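Local coordinates for protein 2-hydroxyisobutyryl-CoA synthetase (Aquincola tertiaricarbonis, PDB 6HDY) that is a CoA synthetase of the ANL superfamily, with an AMP-binding domain followed by a smaller C-terminal domain, at residues P28-E39 with H151-G159; T306-M314 with R339-W348. All coordinates share one frame; numbering follows the deposited sequence.

Contact 1 (P28-E39 with H151-G159); sequences PADSRYWFPRRE and HARIMWGMG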
loop_
_atom_site.group_PDB
_atom_site.type_symbol
_atom_site.label_atom_id
_atom_site.label_comp_id
_atom_site.label_asym_id
_atom_site.label_seq_id
_atom_site.Cartn_x
_atom_site.Cartn_y
_atom_site.Cartn_z
ATOM N N PRO A 28 -0.678 10.652 -29.469
ATOM C CA PRO A 28 -1.317 11.956 -29.720
ATOM C C PRO A 28 -2.676 11.968 -29.002
ATOM O O PRO A 28 -3.313 10.909 -28.857
ATOM C CB PRO A 28 -1.485 11.995 -31.258
ATOM C CG PRO A 28 -0.655 10.857 -31.787
ATOM C CD PRO A 28 -0.624 9.835 -30.698
ATOM N N ALA A 29 -3.114 13.155 -28.527
ATOM C CA ALA A 29 -4.388 13.271 -27.792
ATOM C C ALA A 29 -5.632 12.724 -28.559
ATOM O O ALA A 29 -6.559 12.228 -27.915
ATOM C CB ALA A 29 -4.616 14.716 -27.338
ATOM N N ASP A 30 -5.608 12.756 -29.910
ATOM C CA ASP A 30 -6.703 12.288 -30.774
ATOM C C ASP A 30 -6.700 10.780 -31.086
ATOM O O ASP A 30 -7.683 10.303 -31.623
ATOM C CB ASP A 30 -6.769 13.106 -32.086
ATOM C CG ASP A 30 -5.552 13.089 -33.010
ATOM O OD1 ASP A 30 -4.587 12.353 -32.724
ATOM O OD2 ASP A 30 -5.605 13.748 -34.054
ATOM N N SER A 31 -5.647 10.025 -30.691
ATOM C CA SER A 31 -5.512 8.582 -30.936
ATOM C C SER A 31 -6.281 7.724 -29.924
ATOM O O SER A 31 -6.210 7.962 -28.699
ATOM C CB SER A 31 -4.036 8.174 -30.924
ATOM O OG SER A 31 -3.838 6.849 -31.396
ATOM N N ARG A 32 -6.985 6.692 -30.444
ATOM C CA ARG A 32 -7.704 5.713 -29.629
ATOM C C ARG A 32 -6.704 4.674 -29.034
ATOM O O ARG A 32 -6.927 4.121 -27.929
ATOM C CB ARG A 32 -8.739 4.992 -30.497
ATOM C CG ARG A 32 -9.498 3.891 -29.766
ATOM C CD ARG A 32 -10.478 3.201 -30.687
ATOM N NE ARG A 32 -11.486 4.151 -31.148
ATOM C CZ ARG A 32 -12.360 3.913 -32.114
ATOM N NH1 ARG A 32 -13.244 4.841 -32.461
ATOM N NH2 ARG A 32 -12.347 2.749 -32.758
ATOM N N TYR A 33 -5.624 4.410 -29.802
ATOM C CA TYR A 33 -4.618 3.397 -29.494
ATOM C C TYR A 33 -3.295 3.993 -29.027
ATOM O O TYR A 33 -2.845 5.010 -29.565
ATOM C CB TYR A 33 -4.375 2.497 -30.723
ATOM C CG TYR A 33 -5.615 2.250 -31.557
ATOM C CD1 TYR A 33 -6.561 1.300 -31.175
ATOM C CD2 TYR A 33 -5.843 2.962 -32.731
ATOM C CE1 TYR A 33 -7.710 1.078 -31.931
ATOM C CE2 TYR A 33 -6.975 2.727 -33.511
ATOM C CZ TYR A 33 -7.906 1.787 -33.106
ATOM O OH TYR A 33 -9.024 1.556 -33.868
ATOM N N TRP A 34 -2.677 3.348 -28.020
ATOM C CA TRP A 34 -1.367 3.705 -27.491
ATOM C C TRP A 34 -0.353 3.277 -28.547
ATOM O O TRP A 34 0.502 4.079 -28.928
ATOM C CB TRP A 34 -1.113 3.013 -26.136
ATOM C CG TRP A 34 0.233 3.305 -25.529
ATOM C CD1 TRP A 34 1.416 2.695 -25.827
ATOM C CD2 TRP A 34 0.508 4.197 -24.437
ATOM N NE1 TRP A 34 2.423 3.193 -25.028
ATOM C CE2 TRP A 34 1.892 4.112 -24.162
ATOM C CE3 TRP A 34 -0.289 5.042 -23.641
ATOM C CZ2 TRP A 34 2.500 4.848 -23.139
ATOM C CZ3 TRP A 34 0.322 5.792 -22.648
ATOM C CH2 TRP A 34 1.702 5.700 -22.414
ATOM N N PHE A 35 -0.478 2.025 -29.046
ATOM C CA PHE A 35 0.373 1.516 -30.121
ATOM C C PHE A 35 -0.508 1.106 -31.311
ATOM O O PHE A 35 -0.948 -0.042 -31.372
ATOM C CB PHE A 35 1.290 0.377 -29.651
ATOM C CG PHE A 35 2.436 0.787 -28.749
ATOM C CD1 PHE A 35 3.163 1.947 -29.000
ATOM C CD2 PHE A 35 2.821 -0.019 -27.679
ATOM C CE1 PHE A 35 4.258 2.291 -28.206
ATOM C CE2 PHE A 35 3.904 0.333 -26.873
ATOM C CZ PHE A 35 4.615 1.488 -27.137
ATOM N N PRO A 36 -0.798 2.045 -32.258
ATOM C CA PRO A 36 -1.666 1.698 -33.398
ATOM C C PRO A 36 -1.294 0.410 -34.140
ATOM O O PRO A 36 -2.190 -0.396 -34.391
ATOM C CB PRO A 36 -1.575 2.936 -34.311
ATOM C CG PRO A 36 -1.242 4.069 -33.369
ATOM C CD PRO A 36 -0.369 3.464 -32.311
ATOM N N ARG A 37 0.008 0.202 -34.469
ATOM C CA ARG A 37 0.452 -0.989 -35.204
ATOM C C ARG A 37 0.220 -2.266 -34.447
ATOM O O ARG A 37 -0.586 -3.065 -34.905
ATOM C CB ARG A 37 1.914 -0.891 -35.694
ATOM C CG ARG A 37 2.393 -2.092 -36.534
ATOM C CD ARG A 37 1.638 -2.224 -37.857
ATOM N NE ARG A 37 2.066 -3.383 -38.645
ATOM C CZ ARG A 37 1.341 -3.936 -39.618
ATOM N NH1 ARG A 37 1.813 -4.977 -40.297
ATOM N NH2 ARG A 37 0.131 -3.468 -39.902
ATOM N N ARG A 38 0.877 -2.444 -33.271
ATOM C CA ARG A 38 0.757 -3.645 -32.433
ATOM C C ARG A 38 -0.698 -4.041 -32.132
ATOM O O ARG A 38 -1.037 -5.224 -32.191
ATOM C CB ARG A 38 1.553 -3.479 -31.136
ATOM C CG ARG A 38 3.071 -3.551 -31.333
ATOM C CD ARG A 38 3.868 -3.139 -30.091
ATOM N NE ARG A 38 3.750 -4.115 -29.009
ATOM C CZ ARG A 38 4.620 -4.264 -28.014
ATOM N NH1 ARG A 38 5.712 -3.514 -27.958
ATOM N NH2 ARG A 38 4.399 -5.164 -27.063
ATOM N N GLU A 39 -1.558 -3.034 -31.899
ATOM C CA GLU A 39 -2.963 -3.174 -31.520
ATOM C C GLU A 39 -3.954 -3.442 -32.670
ATOM O O GLU A 39 -4.955 -4.126 -32.446
ATOM C CB GLU A 39 -3.413 -1.933 -30.721
ATOM C CG GLU A 39 -2.653 -1.717 -29.411
ATOM C CD GLU A 39 -3.064 -0.515 -28.580
ATOM O OE1 GLU A 39 -2.260 -0.050 -27.740
ATOM O OE2 GLU A 39 -4.210 -0.050 -28.751
ATOM N N HIS A 151 0.697 -1.560 -18.838
ATOM C CA HIS A 151 -0.532 -1.127 -18.159
ATOM C C HIS A 151 -0.999 0.253 -18.563
ATOM O O HIS A 151 -2.201 0.421 -18.682
ATOM C CB HIS A 151 -0.391 -1.259 -16.636
ATOM C CG HIS A 151 -0.502 -2.681 -16.194
ATOM N ND1 HIS A 151 -0.475 -3.012 -14.885
ATOM C CD2 HIS A 151 -0.664 -3.809 -16.926
ATOM C CE1 HIS A 151 -0.623 -4.325 -14.836
ATOM N NE2 HIS A 151 -0.747 -4.842 -16.039
ATOM N N ALA A 152 -0.076 1.240 -18.764
ATOM C CA ALA A 152 -0.428 2.600 -19.233
ATOM C C ALA A 152 -1.116 2.509 -20.598
ATOM O O ALA A 152 -2.093 3.214 -20.842
ATOM C CB ALA A 152 0.818 3.474 -19.356
ATOM N N ARG A 153 -0.602 1.623 -21.468
ATOM C CA ARG A 153 -1.104 1.355 -22.811
ATOM C C ARG A 153 -2.576 0.886 -22.812
ATOM O O ARG A 153 -3.414 1.457 -23.516
ATOM C CB ARG A 153 -0.186 0.331 -23.497
ATOM C CG ARG A 153 -0.774 -0.334 -24.725
ATOM C CD ARG A 153 0.282 -1.124 -25.425
ATOM N NE ARG A 153 -0.276 -1.927 -26.508
ATOM C CZ ARG A 153 0.326 -2.982 -27.039
ATOM N NH1 ARG A 153 1.523 -3.353 -26.611
ATOM N NH2 ARG A 153 -0.253 -3.660 -28.017
ATOM N N ILE A 154 -2.869 -0.136 -21.997
ATOM C CA ILE A 154 -4.185 -0.750 -21.840
ATOM C C ILE A 154 -5.150 0.217 -21.106
ATOM O O ILE A 154 -6.327 0.235 -21.424
ATOM C CB ILE A 154 -4.005 -2.126 -21.127
ATOM C CG1 ILE A 154 -3.185 -3.095 -22.003
ATOM C CG2 ILE A 154 -5.340 -2.738 -20.757
ATOM C CD1 ILE A 154 -2.470 -4.192 -21.243
ATOM N N MET A 155 -4.652 1.013 -20.135
ATOM C CA MET A 155 -5.489 1.991 -19.416
ATOM C C MET A 155 -5.911 3.130 -20.381
ATOM O O MET A 155 -7.023 3.643 -20.286
ATOM C CB MET A 155 -4.748 2.535 -18.180
ATOM C CG MET A 155 -4.828 1.609 -16.971
ATOM S SD MET A 155 -3.704 2.103 -15.626
ATOM C CE MET A 155 -4.359 3.702 -15.230
ATOM N N TRP A 156 -5.022 3.487 -21.326
ATOM C CA TRP A 156 -5.293 4.457 -22.382
ATOM C C TRP A 156 -6.437 3.876 -23.247
ATOM O O TRP A 156 -7.359 4.610 -23.619
ATOM C CB TRP A 156 -4.025 4.719 -23.219
ATOM C CG TRP A 156 -4.253 5.646 -24.378
ATOM C CD1 TRP A 156 -4.887 5.357 -25.545
ATOM C CD2 TRP A 156 -3.850 7.015 -24.470
ATOM N NE1 TRP A 156 -4.963 6.475 -26.333
ATOM C CE2 TRP A 156 -4.318 7.506 -25.710
ATOM C CE3 TRP A 156 -3.146 7.883 -23.618
ATOM C CZ2 TRP A 156 -4.080 8.816 -26.138
ATOM C CZ3 TRP A 156 -2.923 9.187 -24.036
ATOM C CH2 TRP A 156 -3.398 9.645 -25.279
ATOM N N GLY A 157 -6.400 2.562 -23.477
ATOM C CA GLY A 157 -7.438 1.835 -24.209
ATOM C C GLY A 157 -8.819 1.911 -23.577
ATOM O O GLY A 157 -9.835 1.738 -24.267
ATOM N N MET A 158 -8.864 2.165 -22.250
ATOM C CA MET A 158 -10.090 2.323 -21.471
ATOM C C MET A 158 -10.548 3.792 -21.458
ATOM O O MET A 158 -11.552 4.132 -20.813
ATOM C CB MET A 158 -9.896 1.814 -20.045
ATOM C CG MET A 158 -9.419 0.379 -19.959
ATOM S SD MET A 158 -9.166 -0.115 -18.232
ATOM C CE MET A 158 -8.995 -1.938 -18.422
ATOM N N GLY A 159 -9.828 4.641 -22.194
ATOM C CA GLY A 159 -10.111 6.069 -22.264
ATOM C C GLY A 159 -9.544 6.886 -21.117
ATOM O O GLY A 159 -9.912 8.057 -20.968
HETATM O O HOH W 1 -4.426 1.653 -26.155
#
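W34 lies with one indole face against the backbone and first side-chain carbons of R153, whose CB stands 3.8 Å from the centroid of the five-membered ring, a CH-pi contact. At the far end of the same indole, CH2 reaches A152 CB (3.9 Å), while its CE3 edge meets W156 CB. W156, its CG swung anti to the backbone N (chi1 176°), carries its own indole across that of W34 and presents its ring edge to the loop carbonyls. There NE1 donates to S31 O at 3.1 Å, a bent bond (142°) that arrives from above the carbonyl plane.

Beyond its CB, R153 runs out extended past F35, with its CD 3.6 Å from F35 CD2, and places NE 3.0 Å from E39 OE1. The two planes of this salt bridge are almost parallel (4°) but offset, and NE reaches the anti side of OE1 from somewhat out of the carboxylate plane. E39 OE1 takes a second bond, from F35 N (3.0 Å, nearly straight), on the opposite face of its plane, so the carboxylate ties the start of its own helix to the arginine. R38 approaches R153 with its guanidinium turned nearly perpendicular, and both arginines share D302. Further out, R357 pairs with the other oxygen of E39, and E331 with R38. A bridging water accepts from W34 N and lies 2.8 Å from R153 O.

In architecture, this is the start of helix 36-40, with F35 in the N-cap position, laid through its preceding loop across the C-terminal turns of helix 141-157, which closes in a Schellman motif at G159.

Contact 2 (T306-M314 with R339-W348); sequences TEVCDPANM and RLLSGDLTLW. With 8LQ ([[(2~{R},3~{S},4~{R},5~{R})-5-(6-aminopurin-9-yl)-3,4-bis(oxidanyl)oxolan-2-yl]methoxy-oxidanyl-phosphoryl] (3~{S})-3-oxidanylbutanoate), chain C.
V308 sits squarely over the indole of W348, across an antiparallel sheet in which strand 322-329 runs between strands 304-310 and 340-347; side chains thus bridge next-but-one neighbours. V308 CB lies 3.5 Å from the centroid of the five-membered ring, only 10° off its normal, a CH-pi contact, while V308 CG2 touches T346 CG2 (3.7 Å). The polar atoms beside this apolar patch are satisfied by backbone carbonyls: W348 NE1 by V317 O and T346 OG1 by G365 O.

R339, part of a G1 beta bulge with L340 opposite Y327, has partners for all three of its guanidinium nitrogens. Its chain bends at chi3 (50°), bringing NH1 to the carboxylate of E307, with OE2 at 2.9 Å in a salt bridge and a weak hydrogen bond to OE1. NH2 donates to M314 O (3.1 Å) along a nearly straight path in the guanidinium plane, and NE is taken by V92 O. The M314 side chain crosses that of L341 at about a right angle, CE packing on L341 CD1.

The turn at S342 is an ST turn, its OG accepting from D344 N. D344 itself grips the ribose of 8LQ through both carboxylate oxygens: O2' donates to OD1 at 2.6 Å, and O3' to OD2 at 2.6 Å.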
loop_
_atom_site.group_PDB
_atom_site.type_symbol
_atom_site.label_atom_id
_atom_site.label_comp_id
_atom_site.label_asym_id
_atom_site.label_seq_id
_atom_site.Cartn_x
_atom_site.Cartn_y
_atom_site.Cartn_z
ATOM N N THR A 306 -1.914 -15.432 -24.910
ATOM C CA THR A 306 -2.995 -16.195 -24.280
ATOM C C THR A 306 -3.452 -17.330 -25.230
ATOM O O THR A 306 -3.696 -17.097 -26.427
ATOM C CB THR A 306 -4.185 -15.277 -23.886
ATOM O OG1 THR A 306 -3.762 -14.265 -22.972
ATOM C CG2 THR A 306 -5.364 -16.054 -23.261
ATOM N N GLU A 307 -3.601 -18.540 -24.665
ATOM C CA GLU A 307 -4.103 -19.723 -25.352
ATOM C C GLU A 307 -5.290 -20.259 -24.557
ATOM O O GLU A 307 -5.155 -20.515 -23.364
ATOM C CB GLU A 307 -3.041 -20.812 -25.401
ATOM C CG GLU A 307 -1.750 -20.451 -26.102
ATOM C CD GLU A 307 -0.695 -21.512 -25.882
ATOM O OE1 GLU A 307 -0.036 -21.476 -24.821
ATOM O OE2 GLU A 307 -0.604 -22.443 -26.711
ATOM N N VAL A 308 -6.444 -20.448 -25.196
ATOM C CA VAL A 308 -7.584 -21.018 -24.476
ATOM C C VAL A 308 -7.609 -22.492 -24.873
ATOM O O VAL A 308 -7.810 -22.848 -26.040
ATOM C CB VAL A 308 -8.890 -20.213 -24.650
ATOM C CG1 VAL A 308 -10.095 -20.940 -24.060
ATOM C CG2 VAL A 308 -8.733 -18.831 -24.026
ATOM N N CYS A 309 -7.272 -23.339 -23.898
ATOM C CA CYS A 309 -6.999 -24.742 -24.132
ATOM C C CYS A 309 -7.991 -25.722 -23.527
ATOM O O CYS A 309 -8.656 -25.445 -22.528
ATOM C CB CYS A 309 -5.571 -25.058 -23.674
ATOM S SG CYS A 309 -4.291 -24.023 -24.455
ATOM N N ASP A 310 -8.016 -26.914 -24.120
ATOM C CA ASP A 310 -8.790 -28.022 -23.614
ATOM C C ASP A 310 -7.935 -28.587 -22.446
ATOM O O ASP A 310 -6.797 -29.002 -22.690
ATOM C CB ASP A 310 -8.980 -29.058 -24.731
ATOM C CG ASP A 310 -9.911 -30.212 -24.428
ATOM O OD1 ASP A 310 -10.116 -30.512 -23.232
ATOM O OD2 ASP A 310 -10.391 -30.851 -25.391
ATOM N N PRO A 311 -8.449 -28.570 -21.182
ATOM C CA PRO A 311 -7.653 -29.073 -20.035
ATOM C C PRO A 311 -7.226 -30.544 -20.098
ATOM O O PRO A 311 -6.401 -30.979 -19.281
ATOM C CB PRO A 311 -8.569 -28.816 -18.829
ATOM C CG PRO A 311 -9.526 -27.751 -19.288
ATOM C CD PRO A 311 -9.763 -28.068 -20.728
ATOM N N ALA A 312 -7.781 -31.302 -21.062
ATOM C CA ALA A 312 -7.478 -32.706 -21.280
ATOM C C ALA A 312 -6.176 -32.899 -22.057
ATOM O O ALA A 312 -5.512 -33.916 -21.863
ATOM C CB ALA A 312 -8.624 -33.369 -22.022
ATOM N N ASN A 313 -5.807 -31.950 -22.943
ATOM C CA ASN A 313 -4.596 -32.101 -23.764
ATOM C C ASN A 313 -3.709 -30.832 -23.892
ATOM O O ASN A 313 -2.670 -30.883 -24.555
ATOM C CB ASN A 313 -4.983 -32.626 -25.153
ATOM C CG ASN A 313 -5.936 -31.744 -25.934
ATOM O OD1 ASN A 313 -6.046 -30.530 -25.726
ATOM N ND2 ASN A 313 -6.631 -32.337 -26.885
ATOM N N MET A 314 -4.148 -29.699 -23.312
ATOM C CA MET A 314 -3.468 -28.386 -23.336
ATOM C C MET A 314 -3.265 -27.821 -24.757
ATOM O O MET A 314 -2.328 -27.056 -25.004
ATOM C CB MET A 314 -2.141 -28.392 -22.528
ATOM C CG MET A 314 -2.340 -28.672 -21.043
ATOM S SD MET A 314 -3.530 -27.575 -20.223
ATOM C CE MET A 314 -3.935 -28.585 -18.852
ATOM N N ARG A 339 3.766 -20.805 -20.665
ATOM C CA ARG A 339 2.627 -21.706 -20.700
ATOM C C ARG A 339 2.165 -22.047 -19.286
ATOM O O ARG A 339 2.042 -23.212 -18.927
ATOM C CB ARG A 339 2.882 -22.946 -21.605
ATOM C CG ARG A 339 2.630 -22.591 -23.046
ATOM C CD ARG A 339 2.858 -23.682 -24.066
ATOM N NE ARG A 339 2.202 -24.953 -23.767
ATOM C CZ ARG A 339 0.957 -25.276 -24.101
ATOM N NH1 ARG A 339 0.167 -24.389 -24.696
ATOM N NH2 ARG A 339 0.483 -26.480 -23.821
ATOM N N LEU A 340 1.898 -21.015 -18.478
ATOM C CA LEU A 340 1.339 -21.238 -17.140
ATOM C C LEU A 340 -0.163 -21.510 -17.261
ATOM O O LEU A 340 -0.899 -20.745 -17.900
ATOM C CB LEU A 340 1.609 -20.074 -16.157
ATOM C CG LEU A 340 0.929 -20.101 -14.755
ATOM C CD1 LEU A 340 1.514 -21.204 -13.862
ATOM C CD2 LEU A 340 1.045 -18.739 -14.058
ATOM N N LEU A 341 -0.584 -22.633 -16.662
ATOM C CA LEU A 341 -1.963 -23.085 -16.600
ATOM C C LEU A 341 -2.704 -22.224 -15.546
ATOM O O LEU A 341 -2.280 -22.170 -14.397
ATOM C CB LEU A 341 -1.991 -24.588 -16.240
ATOM C CG LEU A 341 -3.363 -25.236 -15.961
ATOM C CD1 LEU A 341 -4.281 -25.144 -17.174
ATOM C CD2 LEU A 341 -3.197 -26.693 -15.560
ATOM N N SER A 342 -3.764 -21.509 -15.957
ATOM C CA SER A 342 -4.511 -20.642 -15.041
ATOM C C SER A 342 -5.416 -21.428 -14.127
ATOM O O SER A 342 -5.557 -21.076 -12.956
ATOM C CB SER A 342 -5.328 -19.609 -15.805
ATOM O OG SER A 342 -6.415 -20.230 -16.472
ATOM N N GLY A 343 -6.013 -22.483 -14.671
ATOM C CA GLY A 343 -6.989 -23.317 -13.987
ATOM C C GLY A 343 -8.361 -22.666 -14.014
ATOM O O GLY A 343 -9.255 -23.070 -13.270
ATOM N N ASP A 344 -8.532 -21.639 -14.878
ATOM C CA ASP A 344 -9.762 -20.870 -15.014
ATOM C C ASP A 344 -10.563 -21.352 -16.196
ATOM O O ASP A 344 -10.045 -22.114 -17.008
ATOM C CB ASP A 344 -9.443 -19.374 -15.142
ATOM C CG ASP A 344 -8.798 -18.801 -13.905
ATOM O OD1 ASP A 344 -9.297 -19.072 -12.800
ATOM O OD2 ASP A 344 -7.798 -18.074 -14.041
ATOM N N LEU A 345 -11.839 -20.936 -16.284
ATOM C CA LEU A 345 -12.686 -21.278 -17.410
ATOM C C LEU A 345 -13.122 -20.006 -18.124
ATOM O O LEU A 345 -13.492 -19.020 -17.482
ATOM C CB LEU A 345 -13.896 -22.133 -16.980
ATOM C CG LEU A 345 -14.618 -22.852 -18.098
ATOM C CD1 LEU A 345 -13.827 -24.048 -18.589
ATOM C CD2 LEU A 345 -16.009 -23.292 -17.660
ATOM N N THR A 346 -13.048 -20.025 -19.458
ATOM C CA THR A 346 -13.479 -18.903 -20.298
ATOM C C THR A 346 -13.967 -19.423 -21.656
ATOM O O THR A 346 -13.879 -20.614 -21.944
ATOM C CB THR A 346 -12.345 -17.849 -20.449
ATOM O OG1 THR A 346 -12.897 -16.618 -20.915
ATOM C CG2 THR A 346 -11.239 -18.296 -21.400
ATOM N N LEU A 347 -14.472 -18.509 -22.474
ATOM C CA LEU A 347 -14.864 -18.715 -23.854
ATOM C C LEU A 347 -14.154 -17.593 -24.604
ATOM O O LEU A 347 -14.164 -16.436 -24.157
ATOM C CB LEU A 347 -16.393 -18.604 -24.046
ATOM C CG LEU A 347 -16.910 -19.012 -25.438
ATOM C CD1 LEU A 347 -18.253 -19.668 -25.336
ATOM C CD2 LEU A 347 -17.019 -17.825 -26.367
ATOM N N TRP A 348 -13.566 -17.940 -25.752
ATOM C CA TRP A 348 -12.882 -16.986 -26.618
ATOM C C TRP A 348 -13.440 -17.032 -28.049
ATOM O O TRP A 348 -13.853 -18.094 -28.526
ATOM C CB TRP A 348 -11.328 -17.117 -26.560
ATOM C CG TRP A 348 -10.662 -18.268 -27.292
ATOM C CD1 TRP A 348 -11.217 -19.464 -27.662
ATOM C CD2 TRP A 348 -9.269 -18.354 -27.627
ATOM N NE1 TRP A 348 -10.271 -20.258 -28.271
ATOM C CE2 TRP A 348 -9.068 -19.598 -28.268
ATOM C CE3 TRP A 348 -8.167 -17.487 -27.457
ATOM C CZ2 TRP A 348 -7.807 -20.010 -28.715
ATOM C CZ3 TRP A 348 -6.933 -17.880 -27.938
ATOM C CH2 TRP A 348 -6.756 -19.136 -28.543
HETATM N N9 8LQ C . -9.430 -13.462 -11.584
HETATM C C8 8LQ C . -8.591 -12.417 -11.660
HETATM N N7 8LQ C . -9.114 -11.508 -12.476
HETATM C C5 8LQ C . -10.279 -11.997 -12.934
HETATM C C6 8LQ C . -11.245 -11.494 -13.735
HETATM N N6 8LQ C . -11.059 -10.298 -14.271
HETATM N N1 8LQ C . -12.360 -12.191 -14.026
HETATM C C2 8LQ C . -12.570 -13.455 -13.468
HETATM N N3 8LQ C . -11.601 -13.920 -12.592
HETATM C C4 8LQ C . -10.472 -13.206 -12.370
HETATM C CAA 8LQ C . -3.305 -9.453 -9.765
HETATM C CAZ 8LQ C . -4.666 -9.376 -10.505
HETATM O OAE 8LQ C . -5.612 -8.682 -9.697
HETATM C CAL 8LQ C . -5.235 -10.768 -10.840
HETATM C CAS 8LQ C . -5.356 -11.626 -9.574
HETATM O OAC 8LQ C . -6.291 -11.449 -8.799
HETATM O OAQ 8LQ C . -4.315 -12.510 -9.358
HETATM P PBC 8LQ C . -4.380 -13.686 -8.276
HETATM O OAH 8LQ C . -4.482 -12.937 -6.879
HETATM O OAD 8LQ C . -3.236 -14.612 -8.347
HETATM O "O5'" 8LQ C . -5.718 -14.455 -8.618
HETATM C "C5'" 8LQ C . -5.871 -14.905 -9.962
HETATM C "C4'" 8LQ C . -7.210 -15.580 -10.117
HETATM O "O4'" 8LQ C . -8.265 -14.637 -9.790
HETATM C "C3'" 8LQ C . -7.380 -15.883 -11.544
HETATM O "O3'" 8LQ C . -6.765 -17.163 -11.865
HETATM C "C2'" 8LQ C . -8.906 -15.918 -11.653
HETATM O "O2'" 8LQ C . -9.465 -17.156 -11.060
HETATM C "C1'" 8LQ C . -9.283 -14.731 -10.797
#

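How the contacts relate
Contact 1 closes before contact 2 opens along the chain, and the two do not touch: their centres are 27 Å apart and their nearest atoms about 10 Å. The antiparallel sheet of contact 2 nevertheless supplies partners near contact 1: D302, shared by R38 and R153, lies just ahead of strand 304-310, and E331, which pairs with R38, follows strand 322-329. Their relations to the ligands differ. Contact 2 holds D344 in the 8LQ pocket, and the side chain of T306 is about 12 Å from (3S)-3-hydroxybutanoic acid. Contact 1 holds no residue of the (3S)-3-hydroxybutanoic acid pocket; W34 and A152 touch R187, at the far end of helix 176-187 from pocket residue M176.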